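Protein FmtA (Staphylococcus aureus, PDB 5ZH8) removes D-alanyl groups from the wall teichoic acid and lipoteichoic acid of Staphylococcus aureus as an esterase of the beta-lactamase family, affecting autolysis and methicillin resistance. Local coordinates at residues L45-N48 against E49-L52; A232-Y235 against Y236-G240; H247-F250 against Y251-P255; Q281-G284 against A285-Y289; F333-P337 against T338-L342. All blocks are in the same frame, centred on the assembly; numbering follows the deposited sequence.

How the interactions relate
Interactions 1 to 4 show how short local contacts can be knitted into one region: helix start, helix end, turn and loop lie 12 to 14 Å apart, centre to centre. Asn48 OD1 of interaction 1 receives Ala232 N of interaction 2 at 3.0 Å, and Leu52 meets residues of interactions 2, 3 and 4. Interactions 3 and 4 share a sheet, where Tyr289 N lies 2.7 Å from Ala249 O. Interaction 4 probably lies near the active site, since Gln129, which bonds to its backbone, is in a sequence matching the family's SxxK motif. Interaction 5, a hairpin in the large sheet, stands apart, its nearest atoms about 10 Å from interaction 4.

Interaction 1 (L45-N48 against E49-L52); sequences LSDN and EKYL
Ser46 and Glu49 meet at the first turn of helix 47-55 and illustrate how a helix start is finished by side chains. The capping group comes first. Ser46 occupies the N-cap, and its OG accepts weakly from Glu49 N at 3.4 Å. The same hydroxyl gives a second weak bond to Glu49 OE1. With chi1 at 63°, OG lies between its own N and carbonyl carbon, which points it at the N-H of Glu49. A Ser and a Glu three residues apart are the usual pair of a capping box, but at 3.6 Å from Ser46 N, Glu49 OE1 is too far for a clear return bond, so the full box is not established.

Further hydrogen bonds form the second group. Lys50 N donates to Ser46 O at 3.1 Å, and the same step is repeated from Tyr51 N to Asp47 O and from Leu52 N to Asn48 O. Asn48 OD1 adds a side-chain bond, accepting from Ala232 N, which ties the helix start to helix 231-240.

Packing of carbon against oxygen comes next. Leu45 crosses the Glu49 side chain at about a right angle, with CD2 3.7 Å from OE1. The Lys50 chain, bent at chi2 and chi3, runs back until CD is 3.5 Å from Leu45 O.

Charge comes last. Asp47 OD1 and Lys50 NZ are 4.4 Å apart, beyond a salt bridge. Asp47 and Glu49, both acidic and in the first turn, would probably interact favourably with the positive end of the helix dipole, adding to a cap whose own bonds are weak.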
# COMPACT_ATOMS: atom_id res chain seq x y z
N LEU A 45 5.43 -34.72 1.55
CA LEU A 45 4.55 -33.59 1.27
C LEU A 45 3.50 -33.46 2.36
O LEU A 45 3.11 -34.45 2.97
CB LEU A 45 3.85 -33.79 -0.07
CG LEU A 45 4.75 -34.06 -1.28
CD1 LEU A 45 3.89 -34.45 -2.48
CD2 LEU A 45 5.61 -32.85 -1.60
N SER A 46 3.04 -32.23 2.59
CA SER A 46 1.91 -31.95 3.47
C SER A 46 0.67 -32.61 2.88
O SER A 46 0.68 -32.99 1.72
CB SER A 46 1.67 -30.45 3.53
OG SER A 46 1.32 -29.97 2.24
N ASP A 47 -0.41 -32.71 3.66
CA ASP A 47 -1.63 -33.34 3.17
C ASP A 47 -2.27 -32.56 2.02
O ASP A 47 -2.85 -33.16 1.12
CB ASP A 47 -2.64 -33.53 4.30
CG ASP A 47 -2.16 -34.57 5.31
OD1 ASP A 47 -0.95 -34.85 5.36
OD2 ASP A 47 -3.00 -35.13 6.05
N ASN A 48 -2.14 -31.23 2.06
CA ASN A 48 -2.67 -30.38 0.99
C ASN A 48 -2.06 -30.68 -0.37
O ASN A 48 -2.79 -30.85 -1.35
CB ASN A 48 -2.46 -28.89 1.32
CG ASN A 48 -3.49 -28.36 2.29
OD1 ASN A 48 -4.69 -28.60 2.14
ND2 ASN A 48 -3.03 -27.61 3.28
N GLU A 49 -0.73 -30.74 -0.42
CA GLU A 49 -0.05 -30.99 -1.69
C GLU A 49 -0.26 -32.44 -2.13
O GLU A 49 -0.44 -32.69 -3.32
CB GLU A 49 1.45 -30.68 -1.58
CG GLU A 49 1.79 -29.22 -1.33
CD GLU A 49 3.16 -29.03 -0.70
OE1 GLU A 49 3.70 -30.01 -0.12
OE2 GLU A 49 3.69 -27.90 -0.79
N LYS A 50 -0.28 -33.35 -1.19
CA LYS A 50 -0.54 -34.72 -1.54
C LYS A 50 -1.79 -34.75 -2.34
O LYS A 50 -1.78 -35.22 -3.45
CB LYS A 50 -0.77 -35.54 -0.29
CG LYS A 50 0.23 -36.64 -0.03
CD LYS A 50 0.81 -36.49 1.36
CE LYS A 50 0.84 -37.81 2.09
NZ LYS A 50 1.72 -37.73 3.28
N TYR A 51 -2.87 -34.22 -1.78
CA TYR A 51 -4.17 -34.24 -2.44
C TYR A 51 -4.14 -33.58 -3.82
O TYR A 51 -4.64 -34.14 -4.79
CB TYR A 51 -5.24 -33.57 -1.59
CG TYR A 51 -6.52 -33.35 -2.36
CD1 TYR A 51 -7.37 -34.41 -2.64
CD2 TYR A 51 -6.86 -32.09 -2.88
CE1 TYR A 51 -8.53 -34.23 -3.37
CE2 TYR A 51 -8.02 -31.91 -3.61
CZ TYR A 51 -8.85 -32.99 -3.85
OH TYR A 51 -10.00 -32.84 -4.59
N LEU A 52 -3.56 -32.39 -3.89
CA LEU A 52 -3.55 -31.60 -5.12
C LEU A 52 -2.72 -32.22 -6.23
O LEU A 52 -3.12 -32.20 -7.40
CB LEU A 52 -3.02 -30.19 -4.84
CG LEU A 52 -3.92 -29.36 -3.93
CD1 LEU A 52 -3.15 -28.19 -3.36
CD2 LEU A 52 -5.16 -28.89 -4.68

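Interaction 2 (A232-Y235 against Y236-G240); sequences AENY and YTKIG
Tyr235 packs against Tyr236 and Gly240 where helix 231-240 ends in a wider pi-type turn, an example of an aromatic side chain packing along the last turn of a helix. Its CG lies opposite the backbone N about the first bond (chi1 161°), which sends the ring toward the residues that follow. CB is 3.1 Å from Tyr236 N, CG lies against the same nitrogen, and CD1 is nearest to Ile239 CB. At CD2 the ring comes 3.8 Å from Tyr236 CG. Beyond it CE2 stands over the centre of the Tyr236 ring, 3.7 Å above that ring's plane. The two tyrosines thus form a T-shaped, edge-to-face pair, Tyr235 giving the edge, with planes 73° apart. Across the ring from CE2, the CE1 atom approaches Ile239 CG2 obliquely at 4.0 Å. Gly240 N lies over one face of Tyr235, offset toward the rim. Nearer the tip, CZ is 3.6 Å from Gly240 CA, and OH touches the same carbon before reaching the side chain of Thr248 on strand 248-250.

Helix 129-142 covers the Ile239 side through Leu135, Leu136 and Gln139, while Lys238 forms a salt bridge with Glu143. The wide turn is held by the carbonyl of the tyrosine just traced: Tyr235 O accepts from Ile239 N at 2.8 Å and from Gly240 N at 2.7 Å, the two donors arriving from opposite faces of the carbonyl plane.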
# COMPACT_ATOMS: atom_id res chain seq x y z
N ALA A 232 -7.46 -28.26 1.11
CA ALA A 232 -7.60 -28.30 -0.34
C ALA A 232 -8.67 -29.28 -0.79
O ALA A 232 -9.45 -29.00 -1.69
CB ALA A 232 -6.26 -28.65 -1.00
N GLU A 233 -8.70 -30.44 -0.15
CA GLU A 233 -9.69 -31.45 -0.45
C GLU A 233 -11.08 -31.00 -0.01
O GLU A 233 -12.05 -31.13 -0.76
CB GLU A 233 -9.33 -32.77 0.24
CG GLU A 233 -10.21 -33.94 -0.18
CD GLU A 233 -9.66 -35.27 0.26
OE1 GLU A 233 -8.56 -35.32 0.87
OE2 GLU A 233 -10.34 -36.29 0.01
N ASN A 234 -11.18 -30.45 1.20
CA ASN A 234 -12.45 -29.95 1.69
C ASN A 234 -12.98 -28.86 0.77
O ASN A 234 -14.17 -28.85 0.45
CB ASN A 234 -12.32 -29.44 3.13
CG ASN A 234 -12.33 -30.57 4.17
OD1 ASN A 234 -11.44 -30.66 5.01
ND2 ASN A 234 -13.36 -31.41 4.13
N TYR A 235 -12.10 -27.95 0.33
CA TYR A 235 -12.52 -26.90 -0.59
C TYR A 235 -13.03 -27.45 -1.92
O TYR A 235 -14.09 -27.03 -2.40
CB TYR A 235 -11.39 -25.90 -0.89
CG TYR A 235 -11.69 -25.12 -2.16
CD1 TYR A 235 -12.53 -24.02 -2.15
CD2 TYR A 235 -11.16 -25.53 -3.39
CE1 TYR A 235 -12.83 -23.33 -3.31
CE2 TYR A 235 -11.46 -24.84 -4.56
CZ TYR A 235 -12.29 -23.75 -4.51
OH TYR A 235 -12.57 -23.09 -5.67
N TYR A 236 -12.29 -28.36 -2.54
CA TYR A 236 -12.69 -28.88 -3.85
C TYR A 236 -13.95 -29.75 -3.77
O TYR A 236 -14.89 -29.57 -4.54
CB TYR A 236 -11.55 -29.65 -4.54
CG TYR A 236 -10.64 -28.76 -5.35
CD1 TYR A 236 -11.09 -28.12 -6.50
CD2 TYR A 236 -9.34 -28.51 -4.93
CE1 TYR A 236 -10.25 -27.30 -7.24
CE2 TYR A 236 -8.50 -27.68 -5.65
CZ TYR A 236 -8.96 -27.08 -6.81
OH TYR A 236 -8.13 -26.26 -7.54
N THR A 237 -13.97 -30.69 -2.83
CA THR A 237 -15.10 -31.60 -2.68
C THR A 237 -16.39 -30.88 -2.27
O THR A 237 -17.48 -31.22 -2.75
CB THR A 237 -14.79 -32.71 -1.67
OG1 THR A 237 -14.32 -32.13 -0.45
CG2 THR A 237 -13.74 -33.64 -2.19
N LYS A 238 -16.27 -29.87 -1.40
CA LYS A 238 -17.44 -29.20 -0.84
C LYS A 238 -17.82 -27.87 -1.50
O LYS A 238 -18.94 -27.38 -1.30
CB LYS A 238 -17.26 -28.97 0.66
CG LYS A 238 -17.06 -30.23 1.49
CD LYS A 238 -16.89 -29.86 2.96
CE LYS A 238 -16.81 -31.06 3.87
NZ LYS A 238 -18.13 -31.75 4.00
N ILE A 239 -16.92 -27.27 -2.27
CA ILE A 239 -17.21 -25.97 -2.93
C ILE A 239 -16.73 -25.93 -4.37
O ILE A 239 -17.54 -25.77 -5.29
CB ILE A 239 -16.57 -24.78 -2.16
CG1 ILE A 239 -17.11 -24.71 -0.73
CG2 ILE A 239 -16.84 -23.47 -2.89
CD1 ILE A 239 -16.26 -23.87 0.21
N GLY A 240 -15.42 -26.08 -4.58
CA GLY A 240 -14.79 -25.93 -5.89
C GLY A 240 -15.49 -26.69 -7.01
O GLY A 240 -15.86 -26.10 -8.02

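Interaction 3 (H247-F250 against Y251-P255); sequences HTAF and YDEQP
Phe250 and Glu253 cross at a slant, with ring and carboxylate planes 34° apart, so that the acid meets the phenylalanine at its edge and not over a face. Glu253 OE2 lies near the ring plane, 3.6 Å from Phe250 CD2. A bond to the main chain helps hold this orientation: Phe250 N donates to Glu253 OE2 at 2.8 Å, on the anti side of the carboxylate and 18° out of its plane. The glutamate can turn back in this way because its CG stands beside its own backbone N and the chain is extended beyond that carbon, carrying the acid alongside the end of the strand. The same oxygen also comes within 3.6 Å of Ala249 CB, so it lies against both residues.

Phe250 to Glu253 is a type I beta turn, closed by Glu253 N donating to Phe250 O at 3.1 Å. Backbone and side chain of one glutamate therefore hold both the N-H and the C=O of Phe250, a compact way of ending a strand. The buried acid has further partners: Tyr236 OH also bonds to OE2, and Asn56 ND2 bonds to OE1. Such a network would be expected to stabilise the charged form of the carboxylate. Tyr251 points away from the turn, its ring running toward Glu49 of helix 47-55.

Strand 248-250 is an edge strand of a three-stranded antiparallel sheet, paired with strand 288-290. Helix 231-240 covers Phe250 through Tyr231, Ala232 and Tyr236, while Leu52 of helix 47-55 packs against both Phe250 and Glu253.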
# COMPACT_ATOMS: atom_id res chain seq x y z
N HIS A 247 -11.63 -22.32 -12.87
CA HIS A 247 -10.58 -21.32 -13.11
C HIS A 247 -10.16 -20.69 -11.79
O HIS A 247 -9.87 -19.50 -11.70
CB HIS A 247 -11.09 -20.29 -14.12
CG HIS A 247 -11.37 -20.86 -15.47
ND1 HIS A 247 -12.50 -21.60 -15.75
CD2 HIS A 247 -10.66 -20.81 -16.62
CE1 HIS A 247 -12.47 -21.98 -17.02
NE2 HIS A 247 -11.37 -21.51 -17.57
N THR A 248 -10.14 -21.53 -10.76
CA THR A 248 -9.76 -21.16 -9.41
C THR A 248 -8.81 -22.23 -8.90
O THR A 248 -9.08 -23.43 -9.05
CB THR A 248 -10.99 -21.13 -8.49
OG1 THR A 248 -11.89 -20.10 -8.92
CG2 THR A 248 -10.59 -20.91 -7.03
N ALA A 249 -7.70 -21.82 -8.30
CA ALA A 249 -6.66 -22.77 -7.93
C ALA A 249 -5.80 -22.31 -6.77
O ALA A 249 -5.67 -21.11 -6.51
CB ALA A 249 -5.79 -23.10 -9.14
N PHE A 250 -5.23 -23.28 -6.07
CA PHE A 250 -4.22 -23.01 -5.06
C PHE A 250 -2.91 -22.68 -5.77
O PHE A 250 -2.67 -23.15 -6.88
CB PHE A 250 -4.05 -24.22 -4.12
CG PHE A 250 -5.20 -24.41 -3.18
CD1 PHE A 250 -5.25 -23.72 -1.98
CD2 PHE A 250 -6.23 -25.28 -3.49
CE1 PHE A 250 -6.31 -23.88 -1.10
CE2 PHE A 250 -7.30 -25.46 -2.61
CZ PHE A 250 -7.34 -24.76 -1.42
N TYR A 251 -2.09 -21.87 -5.12
CA TYR A 251 -0.90 -21.26 -5.72
C TYR A 251 0.03 -22.19 -6.52
O TYR A 251 0.63 -21.75 -7.51
CB TYR A 251 -0.07 -20.56 -4.63
CG TYR A 251 0.72 -21.50 -3.74
CD1 TYR A 251 0.10 -22.19 -2.69
CD2 TYR A 251 2.08 -21.70 -3.95
CE1 TYR A 251 0.83 -23.05 -1.88
CE2 TYR A 251 2.81 -22.56 -3.14
CZ TYR A 251 2.18 -23.23 -2.11
OH TYR A 251 2.91 -24.08 -1.30
N ASP A 252 0.15 -23.45 -6.12
CA ASP A 252 1.15 -24.35 -6.71
C ASP A 252 0.57 -25.42 -7.65
O ASP A 252 1.30 -26.32 -8.07
CB ASP A 252 1.99 -25.01 -5.61
CG ASP A 252 3.38 -25.43 -6.10
OD1 ASP A 252 3.94 -24.76 -7.00
OD2 ASP A 252 3.91 -26.44 -5.58
N GLU A 253 -0.71 -25.32 -7.99
CA GLU A 253 -1.31 -26.28 -8.91
C GLU A 253 -0.74 -26.08 -10.33
O GLU A 253 -0.70 -24.96 -10.84
CB GLU A 253 -2.84 -26.17 -8.90
CG GLU A 253 -3.45 -26.49 -7.54
CD GLU A 253 -4.96 -26.68 -7.61
OE1 GLU A 253 -5.44 -27.62 -8.28
OE2 GLU A 253 -5.68 -25.90 -6.95
N GLN A 254 -0.28 -27.17 -10.94
CA GLN A 254 0.48 -27.11 -12.19
C GLN A 254 -0.30 -26.56 -13.38
O GLN A 254 0.17 -25.65 -14.05
CB GLN A 254 1.04 -28.50 -12.56
CG GLN A 254 2.21 -28.93 -11.69
CD GLN A 254 3.40 -28.01 -11.83
OE1 GLN A 254 3.87 -27.74 -12.93
NE2 GLN A 254 3.90 -27.53 -10.69
N PRO A 255 -1.51 -27.10 -13.64
CA PRO A 255 -2.21 -26.71 -14.87
C PRO A 255 -2.59 -25.24 -14.94
O PRO A 255 -2.91 -24.76 -16.03
CB PRO A 255 -3.47 -27.58 -14.86
CG PRO A 255 -3.27 -28.60 -13.80
CD PRO A 255 -2.33 -27.99 -12.81

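Interaction 4 (Q281-G284 against A285-Y289); sequences QYYG and AGNLY
Asn287 holds its CG between its own backbone N and carbonyl carbon (chi1 70°), and Tyr283 keeps its CG beside the backbone N (chi1 -79°); together these rotations bring the amide over the phenol ring. ND2 sits above the ring centre, 3.1 Å from its plane. Amide and ring are turned 79° against each other, so the nitrogen end dips toward the pi face while the rest of the amide stands off it. The rotation of the amide is further fixed by a bond from ND2 to Leu279 O.

This is a worked case of a loop bent by glycines as it enters a strand, here strand 288-290, the middle one of a three-stranded antiparallel sheet in the beta-lactamase fold. Gly284 and Gly286 both take positive phi values, where a side chain would jam against the preceding carbonyl. Between them Ala285 N donates to Tyr282 O at 3.3 Å from above the carbonyl plane, and Gly286 N adds a weak bond to the same oxygen. The Tyr282 ring turns its edge to Ala285, CD1 3.6 Å from Ala285 CB, and its OH bonds to Asp213. Gln129 OE1 receives Asn287 N.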
# COMPACT_ATOMS: atom_id res chain seq x y z
N GLN A 281 2.11 -21.94 3.91
CA GLN A 281 1.61 -21.89 5.28
C GLN A 281 0.30 -21.10 5.41
O GLN A 281 -0.20 -20.89 6.51
CB GLN A 281 2.68 -21.25 6.18
CG GLN A 281 2.69 -19.73 6.20
CD GLN A 281 4.06 -19.13 6.44
OE1 GLN A 281 4.26 -18.33 7.35
NE2 GLN A 281 5.03 -19.52 5.61
N TYR A 282 -0.26 -20.67 4.28
CA TYR A 282 -1.40 -19.74 4.26
C TYR A 282 -2.70 -20.35 3.74
O TYR A 282 -3.55 -19.65 3.18
CB TYR A 282 -1.03 -18.47 3.47
CG TYR A 282 -0.97 -17.23 4.33
CD1 TYR A 282 -2.13 -16.52 4.64
CD2 TYR A 282 0.24 -16.79 4.85
CE1 TYR A 282 -2.08 -15.40 5.44
CE2 TYR A 282 0.30 -15.66 5.65
CZ TYR A 282 -0.86 -14.97 5.94
OH TYR A 282 -0.80 -13.85 6.73
N TYR A 283 -2.87 -21.66 3.94
CA TYR A 283 -4.08 -22.34 3.50
C TYR A 283 -5.28 -21.87 4.31
O TYR A 283 -5.37 -22.12 5.51
CB TYR A 283 -3.93 -23.86 3.61
CG TYR A 283 -3.14 -24.46 2.47
CD1 TYR A 283 -1.75 -24.46 2.49
CD2 TYR A 283 -3.78 -25.02 1.37
CE1 TYR A 283 -1.02 -25.00 1.45
CE2 TYR A 283 -3.06 -25.56 0.32
CZ TYR A 283 -1.68 -25.55 0.37
OH TYR A 283 -0.93 -26.10 -0.65
N GLY A 284 -6.18 -21.15 3.65
CA GLY A 284 -7.41 -20.67 4.26
C GLY A 284 -7.47 -19.17 4.52
O GLY A 284 -8.56 -18.63 4.72
N ALA A 285 -6.32 -18.51 4.51
CA ALA A 285 -6.25 -17.06 4.76
C ALA A 285 -5.65 -16.25 3.60
O ALA A 285 -5.42 -15.05 3.74
CB ALA A 285 -5.47 -16.78 6.04
N GLY A 286 -5.38 -16.91 2.47
CA GLY A 286 -5.03 -16.20 1.24
C GLY A 286 -3.90 -16.77 0.40
O GLY A 286 -2.93 -16.06 0.10
N ASN A 287 -4.02 -18.04 -0.00
CA ASN A 287 -3.11 -18.64 -0.98
C ASN A 287 -3.88 -19.19 -2.19
O ASN A 287 -3.40 -20.10 -2.87
CB ASN A 287 -2.24 -19.72 -0.34
CG ASN A 287 -3.03 -20.97 0.05
OD1 ASN A 287 -4.26 -20.96 0.07
ND2 ASN A 287 -2.31 -22.04 0.35
N LEU A 288 -5.06 -18.63 -2.45
CA LEU A 288 -5.90 -19.06 -3.57
C LEU A 288 -5.89 -18.03 -4.68
O LEU A 288 -5.89 -16.83 -4.43
CB LEU A 288 -7.33 -19.27 -3.09
CG LEU A 288 -8.26 -20.02 -4.04
CD1 LEU A 288 -7.99 -21.52 -4.00
CD2 LEU A 288 -9.70 -19.70 -3.67
N TYR A 289 -5.89 -18.52 -5.93
CA TYR A 289 -5.94 -17.68 -7.12
C TYR A 289 -7.26 -17.90 -7.85
O TYR A 289 -7.66 -19.04 -8.07
CB TYR A 289 -4.77 -18.02 -8.05
CG TYR A 289 -3.43 -17.51 -7.59
CD1 TYR A 289 -2.78 -18.09 -6.50
CD2 TYR A 289 -2.80 -16.46 -8.24
CE1 TYR A 289 -1.54 -17.63 -6.08
CE2 TYR A 289 -1.56 -15.99 -7.83
CZ TYR A 289 -0.94 -16.57 -6.75
OH TYR A 289 0.29 -16.10 -6.34

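Interaction 5 (F333-P337 against T338-L342); sequences FYAKP and TLNRL
Tyr334 and Arg341 face each other as a hydrogen-bonded antiparallel pair in the hairpin of strands 333-335 and 340-346. Each N-H goes to the other's carbonyl: Tyr334 N to Arg341 O and Arg341 N to Tyr334 O, both at 2.9 Å. Their side chains run side by side in the same direction, Arg341 NH1 reaching Tyr334 CE2 at 3.4 Å. The ring carbon meets the guanidinium at its edge, the planes 61° apart. Arg341 gets there by an extended chain, CG opposite the backbone N (chi1 168°).

One step along, Ala335 and Asn340 make the non-hydrogen-bonded pair, their side chains on the other face of the sheet. The turn closes through Lys336 N to Leu339 O at 2.8 Å; alongside it both side chains run the same way, Lys336 CD 3.6 Å from Leu339 CD1. At the far end Phe333 CB touches Leu342 CG at 3.7 Å.

Outer partners fix the polar ends. Glu372 takes Arg341 NE in a salt bridge, Glu328 pairs with Lys336, and Asn340 ND2 bonds to Leu317 O. Strand 349-355 flanks the hairpin on one side, strand 329-330 on the other; helix 310-318 covers Phe333, and Thr269 of the second subunit packs on Tyr334 and Lys336.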
# COMPACT_ATOMS: atom_id res chain seq x y z
N PHE A 333 -16.35 -12.36 5.07
CA PHE A 333 -16.84 -11.27 4.22
C PHE A 333 -17.77 -10.31 4.97
O PHE A 333 -18.17 -10.57 6.09
CB PHE A 333 -17.56 -11.84 3.00
CG PHE A 333 -18.94 -12.36 3.29
CD1 PHE A 333 -19.13 -13.65 3.79
CD2 PHE A 333 -20.05 -11.56 3.07
CE1 PHE A 333 -20.39 -14.12 4.06
CE2 PHE A 333 -21.32 -12.02 3.35
CZ PHE A 333 -21.49 -13.31 3.84
N TYR A 334 -18.10 -9.20 4.31
CA TYR A 334 -18.87 -8.13 4.93
C TYR A 334 -20.28 -8.04 4.37
O TYR A 334 -20.47 -8.00 3.16
CB TYR A 334 -18.17 -6.80 4.68
CG TYR A 334 -16.84 -6.66 5.36
CD1 TYR A 334 -16.75 -6.15 6.65
CD2 TYR A 334 -15.65 -7.02 4.72
CE1 TYR A 334 -15.53 -6.02 7.29
CE2 TYR A 334 -14.42 -6.89 5.35
CZ TYR A 334 -14.37 -6.38 6.63
OH TYR A 334 -13.17 -6.24 7.28
N ALA A 335 -21.27 -7.99 5.26
CA ALA A 335 -22.62 -7.57 4.91
C ALA A 335 -22.79 -6.14 5.39
O ALA A 335 -22.79 -5.89 6.59
CB ALA A 335 -23.64 -8.48 5.56
N LYS A 336 -22.92 -5.21 4.45
CA LYS A 336 -23.02 -3.79 4.77
C LYS A 336 -24.41 -3.23 4.40
O LYS A 336 -25.21 -3.95 3.80
CB LYS A 336 -21.91 -3.02 4.07
CG LYS A 336 -20.51 -3.55 4.35
CD LYS A 336 -19.45 -2.73 3.63
CE LYS A 336 -18.18 -2.61 4.45
NZ LYS A 336 -18.36 -1.75 5.65
N PRO A 337 -24.70 -1.97 4.77
CA PRO A 337 -26.01 -1.41 4.48
C PRO A 337 -26.42 -1.37 3.01
O PRO A 337 -27.56 -1.71 2.70
CB PRO A 337 -25.90 0.01 5.03
CG PRO A 337 -24.98 -0.14 6.18
CD PRO A 337 -23.95 -1.12 5.71
N THR A 338 -25.51 -0.97 2.12
CA THR A 338 -25.86 -0.81 0.70
C THR A 338 -25.31 -1.92 -0.18
O THR A 338 -25.59 -1.93 -1.38
CB THR A 338 -25.33 0.52 0.15
OG1 THR A 338 -23.90 0.51 0.20
CG2 THR A 338 -25.84 1.68 0.96
N LEU A 339 -24.54 -2.83 0.40
CA LEU A 339 -23.76 -3.80 -0.38
C LEU A 339 -23.11 -4.87 0.49
O LEU A 339 -22.99 -4.69 1.70
CB LEU A 339 -22.67 -3.07 -1.17
CG LEU A 339 -21.69 -2.21 -0.34
CD1 LEU A 339 -20.53 -3.02 0.22
CD2 LEU A 339 -21.16 -1.05 -1.19
N ASN A 340 -22.72 -5.97 -0.14
CA ASN A 340 -21.85 -6.97 0.48
C ASN A 340 -20.46 -6.82 -0.14
O ASN A 340 -20.34 -6.56 -1.34
CB ASN A 340 -22.36 -8.40 0.27
CG ASN A 340 -23.53 -8.75 1.17
OD1 ASN A 340 -24.15 -7.88 1.78
ND2 ASN A 340 -23.84 -10.04 1.26
N ARG A 341 -19.43 -7.00 0.68
CA ARG A 341 -18.07 -6.72 0.26
C ARG A 341 -17.11 -7.85 0.60
O ARG A 341 -17.16 -8.41 1.70
CB ARG A 341 -17.61 -5.42 0.92
CG ARG A 341 -16.13 -5.13 0.82
CD ARG A 341 -15.81 -3.79 1.48
NE ARG A 341 -14.43 -3.37 1.24
CZ ARG A 341 -13.38 -3.76 1.96
NH1 ARG A 341 -13.54 -4.60 2.98
NH2 ARG A 341 -12.17 -3.32 1.67
N LEU A 342 -16.25 -8.18 -0.36
CA LEU A 342 -15.05 -8.99 -0.10
C LEU A 342 -13.82 -8.20 -0.54
O LEU A 342 -13.90 -7.38 -1.46
CB LEU A 342 -15.08 -10.32 -0.85
CG LEU A 342 -16.05 -11.39 -0.34
CD1 LEU A 342 -17.44 -11.14 -0.89
CD2 LEU A 342 -15.59 -12.78 -0.74